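Local coordinates for protein UTP--glucose-1-phosphate uridylyltransferase (PDB 6IKX) that catalyses the formation of UDP-alpha-D-glucose and diphosphate from UTP and alpha-D-glucose 1-phosphate, at residues A[172-177]-A[200-205]; A[157-162]-A[247-252]. The protein carries 1 engineered substitution. All blocks are in the same frame, centred on the assembly; numbering follows the deposited sequence.

Overall arrangement
Two contacts illustrate how a nucleotidyltransferase of the GT-A type builds outward from its central sheet. Following the chain from the N terminus, strand 156-162 comes first and strand 172-175 follows it; the chain then returns through residues 200-205, which closes the shorter loop as contact 1. Only after a much longer excursion does strand 246-250 arrive beside strand 156-162, closing contact 2, so contact 1 is nested inside the loop of contact 2. The two meet where strand 204-207 pairs with strand 156-162, through a probable hydrogen bond from E161 N to S205 O (2.9 Å). V174 CG1 packs on V160 CG1 at 3.7 Å, tying the small sheet of 172-175 and 190-193 to the main sheet.

Contact 1 of 2, residues A[172-177]-A[200-205]; sequences GIVDVA and APSNLS
I173 and S205 form a single backbone bridge, their CA atoms 4.6 Å apart, and the end-to-end directions of 172-176 and 201-205 differ by 125°, so the two backbones are bridged once and run at a steep angle to each other. The bridge is held by V174 N, which donates to L204 O over 3.0 Å with a C=O...N angle of 173°. Beyond this bridge a side chain supplies the next link. The S202 hydroxyl donates a hydrogen bond to V174 O (OG to O 2.8 Å), arriving in the carbonyl plane, while the same OG accepts from L204 N. With chi1 at 79°, OG sits between its own backbone N and carbonyl carbon, a position from which it can serve both partners. Apolar groups pack about this polar link. The CG2 methyl of I173 lies 3.3 Å from S202 O and also touches P201 CD. V174 CG2 rests against L204 CB at 3.6 Å, the two side chains crossing at a slant, and V176 CG2 reaches the CD1 methyl of L204 at about a right angle. P201 CB lies 3.7 Å from D175 OD1, whose partner oxygen OD2 makes a weak bond to Q189. L204 continues inward onto V160 of strand 156-162. In the ligand-bound form of this protein G172 binds UDP-alpha-D-glucose, as do E193 and V206 nearby, although this chain carries no such ligand; the arrangement is that of an ST turn at S202 leading into strand 204-207 beside the sugar-nucleotide site.

Contact 2 of 2, residues A[157-162]-A[247-252]; sequences QIMVEA and EAYRMQ
Q157 and E247 lie side by side and point the same way, with the amide and carboxylate planes 83° apart. The bond from Q157 NE2 to E247 OE1 is 2.9 Å long and almost straight at 174°; the acceptor lies in the amide plane, yet the amide meets the carboxylate from above its plane. A bend at chi2 (-68°) brings the glutamine amide to E247 to make this bond. Both groups have further partners: NE2 also donates to A155 O, Q157 OE1 is bonded to S185, and E247 OE2 forms a salt bridge with R149 of helix 142-153, which probably steadies the carboxylate's charge. Q157 OE1 also lies 3.7 Å from Y249 CB, its amide inclined to the ring.

Beneath these groups, strands 157-162 and 247-250 run parallel in the mixed sheet of the GT-A fold, in register from Q157-E247 to V160-R250. Four backbone bonds join them, from I158 N to E247 O at one end to M251 N to V160 O at the other.

On the face shared with Q157 and E247, M159 sets its CG at the edge of the Y249 ring, near the ring plane and 4.1 Å from CD2, while the tyrosine hydroxyl is bonded to D142. M251 crosses M159 at about a right angle, its CG 3.3 Å from M159 SD and tightly packed on M159 CG at 3.4 Å; its own sulfur, M251 SD, comes within 3.7 Å of E161 CB. On the opposite face, with I158 and A248, V160 CG1 approaches A248 CB at 4.3 Å, and the extended R250 brings NH2 obliquely to A162 CB, with NH1 bonded to P180 O.

Contact 1 of 2, residues A[172-177]-A[200-205]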
loop_
_atom_site.group_PDB
_atom_site.type_symbol
_atom_site.label_atom_id
_atom_site.label_comp_id
_atom_site.label_asym_id
_atom_site.label_seq_id
_atom_site.Cartn_x
_atom_site.Cartn_y
_atom_site.Cartn_z
ATOM N N GLY A 172 -2.621 -27.907 21.733
ATOM C CA GLY A 172 -2.745 -27.503 23.147
ATOM C C GLY A 172 -3.944 -28.227 23.734
ATOM O O GLY A 172 -4.990 -28.213 23.054
ATOM N N ILE A 173 -3.785 -28.913 24.873
ATOM C CA ILE A 173 -4.843 -29.761 25.510
ATOM C C ILE A 173 -5.082 -29.275 26.946
ATOM O O ILE A 173 -4.092 -29.104 27.674
ATOM C CB ILE A 173 -4.431 -31.243 25.490
ATOM C CG1 ILE A 173 -4.406 -31.804 24.068
ATOM C CG2 ILE A 173 -5.334 -32.063 26.407
ATOM C CD1 ILE A 173 -5.691 -32.509 23.620
ATOM N N VAL A 174 -6.338 -29.128 27.371
ATOM C CA VAL A 174 -6.633 -28.604 28.739
ATOM C C VAL A 174 -6.624 -29.756 29.749
ATOM O O VAL A 174 -7.031 -30.880 29.433
ATOM C CB VAL A 174 -7.942 -27.803 28.807
ATOM C CG1 VAL A 174 -7.802 -26.500 28.049
ATOM C CG2 VAL A 174 -9.157 -28.590 28.333
ATOM N N ASP A 175 -6.144 -29.427 30.935
ATOM C CA ASP A 175 -6.275 -30.178 32.205
ATOM C C ASP A 175 -7.664 -29.922 32.816
ATOM O O ASP A 175 -7.875 -28.858 33.406
ATOM C CB ASP A 175 -5.141 -29.709 33.124
ATOM C CG ASP A 175 -4.886 -30.594 34.320
ATOM O OD1 ASP A 175 -5.218 -31.766 34.208
ATOM O OD2 ASP A 175 -4.345 -30.083 35.343
ATOM N N VAL A 176 -8.587 -30.867 32.715
ATOM C CA VAL A 176 -9.862 -30.834 33.481
ATOM C C VAL A 176 -10.050 -32.170 34.215
ATOM O O VAL A 176 -9.415 -33.124 33.824
ATOM C CB VAL A 176 -11.026 -30.481 32.540
ATOM C CG1 VAL A 176 -10.893 -29.036 32.092
ATOM C CG2 VAL A 176 -11.125 -31.406 31.345
ATOM N N ALA A 177 -10.862 -32.229 35.273
ATOM C CA ALA A 177 -11.177 -33.488 35.996
ATOM C C ALA A 177 -11.925 -34.419 35.034
ATOM O O ALA A 177 -11.344 -35.426 34.638
ATOM C CB ALA A 177 -11.971 -33.208 37.244
ATOM N N ALA A 200 -2.092 -37.566 27.609
ATOM C CA ALA A 200 -2.893 -36.319 27.493
ATOM C C ALA A 200 -3.853 -36.202 28.675
ATOM O O ALA A 200 -4.559 -37.156 29.001
ATOM C CB ALA A 200 -3.646 -36.271 26.180
ATOM N N PRO A 201 -3.899 -35.031 29.354
ATOM C CA PRO A 201 -4.803 -34.821 30.485
ATOM C C PRO A 201 -6.290 -34.950 30.147
ATOM O O PRO A 201 -7.033 -35.139 31.067
ATOM C CB PRO A 201 -4.583 -33.383 30.958
ATOM C CG PRO A 201 -3.496 -32.803 30.060
ATOM C CD PRO A 201 -3.004 -33.891 29.129
ATOM N N SER A 202 -6.646 -34.796 28.868
ATOM C CA SER A 202 -8.008 -34.945 28.295
ATOM C C SER A 202 -7.900 -35.081 26.769
ATOM O O SER A 202 -6.765 -35.078 26.250
ATOM C CB SER A 202 -8.876 -33.775 28.673
ATOM O OG SER A 202 -8.593 -32.642 27.867
ATOM N N ASN A 203 -9.035 -35.150 26.065
ATOM C CA ASN A 203 -9.070 -35.080 24.580
ATOM C C ASN A 203 -9.624 -33.715 24.132
ATOM O O ASN A 203 -10.115 -33.615 22.978
ATOM C CB ASN A 203 -9.890 -36.231 24.002
ATOM C CG ASN A 203 -11.358 -36.065 24.305
ATOM O OD1 ASN A 203 -11.722 -35.324 25.215
ATOM N ND2 ASN A 203 -12.199 -36.729 23.538
ATOM N N LEU A 204 -9.533 -32.700 25.001
ATOM C CA LEU A 204 -10.147 -31.353 24.818
ATOM C C LEU A 204 -9.075 -30.350 24.342
ATOM O O LEU A 204 -8.189 -29.972 25.162
ATOM C CB LEU A 204 -10.828 -30.905 26.126
ATOM C CG LEU A 204 -12.054 -31.719 26.591
ATOM C CD1 LEU A 204 -12.790 -31.009 27.718
ATOM C CD2 LEU A 204 -13.041 -32.012 25.463
ATOM N N SER A 205 -9.168 -29.914 23.069
ATOM C CA SER A 205 -8.155 -29.057 22.385
ATOM C C SER A 205 -8.544 -27.579 22.490
ATOM O O SER A 205 -9.720 -27.287 22.363
ATOM C CB SER A 205 -7.963 -29.466 20.951
ATOM O OG SER A 205 -8.975 -28.927 20.109
#

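Contact 2 of 2, residues A[157-162]-A[247-252]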
loop_
_atom_site.group_PDB
_atom_site.type_symbol
_atom_site.label_atom_id
_atom_site.label_comp_id
_atom_site.label_asym_id
_atom_site.label_seq_id
_atom_site.Cartn_x
_atom_site.Cartn_y
_atom_site.Cartn_z
ATOM N N GLN A 157 -12.951 -17.956 30.218
ATOM C CA GLN A 157 -13.399 -19.058 29.341
ATOM C C GLN A 157 -12.312 -19.300 28.290
ATOM O O GLN A 157 -11.779 -18.311 27.701
ATOM C CB GLN A 157 -14.768 -18.721 28.737
ATOM C CG GLN A 157 -15.848 -18.390 29.776
ATOM C CD GLN A 157 -16.281 -19.570 30.629
ATOM O OE1 GLN A 157 -16.642 -20.648 30.123
ATOM N NE2 GLN A 157 -16.233 -19.381 31.948
ATOM N N ILE A 158 -11.953 -20.568 28.126
ATOM C CA ILE A 158 -11.101 -21.089 27.022
ATOM C C ILE A 158 -11.963 -22.061 26.210
ATOM O O ILE A 158 -12.404 -23.100 26.745
ATOM C CB ILE A 158 -9.812 -21.727 27.562
ATOM C CG1 ILE A 158 -8.778 -20.687 27.990
ATOM C CG2 ILE A 158 -9.207 -22.662 26.546
ATOM C CD1 ILE A 158 -9.117 -19.902 29.219
ATOM N N MET A 159 -12.256 -21.719 24.961
ATOM C CA MET A 159 -13.045 -22.632 24.094
ATOM C C MET A 159 -12.162 -23.846 23.749
ATOM O O MET A 159 -10.961 -23.647 23.460
ATOM C CB MET A 159 -13.553 -21.919 22.835
ATOM C CG MET A 159 -14.499 -22.786 21.997
ATOM S SD MET A 159 -15.244 -21.986 20.564
ATOM C CE MET A 159 -15.978 -20.545 21.332
ATOM N N VAL A 160 -12.735 -25.051 23.846
ATOM C CA VAL A 160 -12.068 -26.355 23.553
ATOM C C VAL A 160 -13.009 -27.231 22.724
ATOM O O VAL A 160 -14.227 -26.972 22.702
ATOM C CB VAL A 160 -11.640 -27.102 24.831
ATOM C CG1 VAL A 160 -10.659 -26.289 25.654
ATOM C CG2 VAL A 160 -12.819 -27.529 25.698
ATOM N N GLU A 161 -12.466 -28.254 22.076
ATOM C CA GLU A 161 -13.281 -29.194 21.266
ATOM C C GLU A 161 -12.648 -30.586 21.319
ATOM O O GLU A 161 -11.412 -30.682 21.169
ATOM C CB GLU A 161 -13.448 -28.599 19.874
ATOM C CG GLU A 161 -12.827 -29.388 18.769
ATOM C CD GLU A 161 -13.063 -28.744 17.425
ATOM O OE1 GLU A 161 -14.185 -28.882 16.863
ATOM O OE2 GLU A 161 -12.136 -28.067 16.977
ATOM N N ALA A 162 -13.465 -31.607 21.588
ATOM C CA ALA A 162 -13.075 -33.037 21.560
ATOM C C ALA A 162 -12.393 -33.342 20.215
ATOM O O ALA A 162 -12.977 -32.990 19.168
ATOM C CB ALA A 162 -14.305 -33.892 21.761
ATOM N N GLU A 247 -12.301 -21.600 33.350
ATOM C CA GLU A 247 -13.128 -22.731 32.899
ATOM C C GLU A 247 -12.865 -22.996 31.418
ATOM O O GLU A 247 -12.533 -22.075 30.642
ATOM C CB GLU A 247 -14.606 -22.434 33.069
ATOM C CG GLU A 247 -15.014 -22.197 34.504
ATOM C CD GLU A 247 -16.493 -21.912 34.654
ATOM O OE1 GLU A 247 -17.147 -21.559 33.643
ATOM O OE2 GLU A 247 -16.993 -22.087 35.757
ATOM N N ALA A 248 -13.016 -24.246 31.062
ATOM C CA ALA A 248 -12.952 -24.751 29.691
ATOM C C ALA A 248 -14.398 -24.924 29.233
ATOM O O ALA A 248 -15.172 -25.598 29.930
ATOM C CB ALA A 248 -12.142 -26.019 29.693
ATOM N N TYR A 249 -14.752 -24.211 28.167
ATOM C CA TYR A 249 -16.077 -24.190 27.515
ATOM C C TYR A 249 -15.959 -25.051 26.262
ATOM O O TYR A 249 -15.142 -24.716 25.385
ATOM C CB TYR A 249 -16.525 -22.762 27.147
ATOM C CG TYR A 249 -17.676 -22.788 26.174
ATOM C CD1 TYR A 249 -18.975 -23.001 26.596
ATOM C CD2 TYR A 249 -17.431 -22.773 24.810
ATOM C CE1 TYR A 249 -20.014 -23.113 25.687
ATOM C CE2 TYR A 249 -18.448 -22.926 23.891
ATOM C CZ TYR A 249 -19.745 -23.084 24.327
ATOM O OH TYR A 249 -20.724 -23.202 23.392
ATOM N N ARG A 250 -16.761 -26.108 26.180
ATOM C CA ARG A 250 -16.702 -27.081 25.073
ATOM C C ARG A 250 -17.734 -26.698 24.023
ATOM O O ARG A 250 -18.949 -26.740 24.310
ATOM C CB ARG A 250 -16.962 -28.516 25.542
ATOM C CG ARG A 250 -16.816 -29.578 24.454
ATOM C CD ARG A 250 -17.349 -30.886 24.987
ATOM N NE ARG A 250 -17.283 -32.027 24.075
ATOM C CZ ARG A 250 -17.690 -33.250 24.402
ATOM N NH1 ARG A 250 -18.199 -33.480 25.599
ATOM N NH2 ARG A 250 -17.601 -34.239 23.540
ATOM N N MET A 251 -17.218 -26.420 22.837
ATOM C CA MET A 251 -17.970 -26.105 21.617
ATOM C C MET A 251 -19.140 -27.067 21.444
ATOM O O MET A 251 -19.005 -28.264 21.750
ATOM C CB MET A 251 -17.072 -26.293 20.401
ATOM C CG MET A 251 -16.066 -25.217 20.246
ATOM S SD MET A 251 -15.116 -25.540 18.783
ATOM C CE MET A 251 -16.322 -25.260 17.486
ATOM N N GLN A 252 -20.183 -26.552 20.813
ATOM C CA GLN A 252 -21.284 -27.351 20.232
ATOM C C GLN A 252 -21.090 -27.382 18.704
ATOM O O GLN A 252 -21.652 -28.273 18.088
ATOM C CB GLN A 252 -22.586 -26.785 20.833
ATOM C CG GLN A 252 -23.765 -26.684 19.891
ATOM C CD GLN A 252 -23.603 -25.470 19.032
ATOM O OE1 GLN A 252 -23.176 -24.423 19.516
ATOM N NE2 GLN A 252 -23.917 -25.632 17.757
#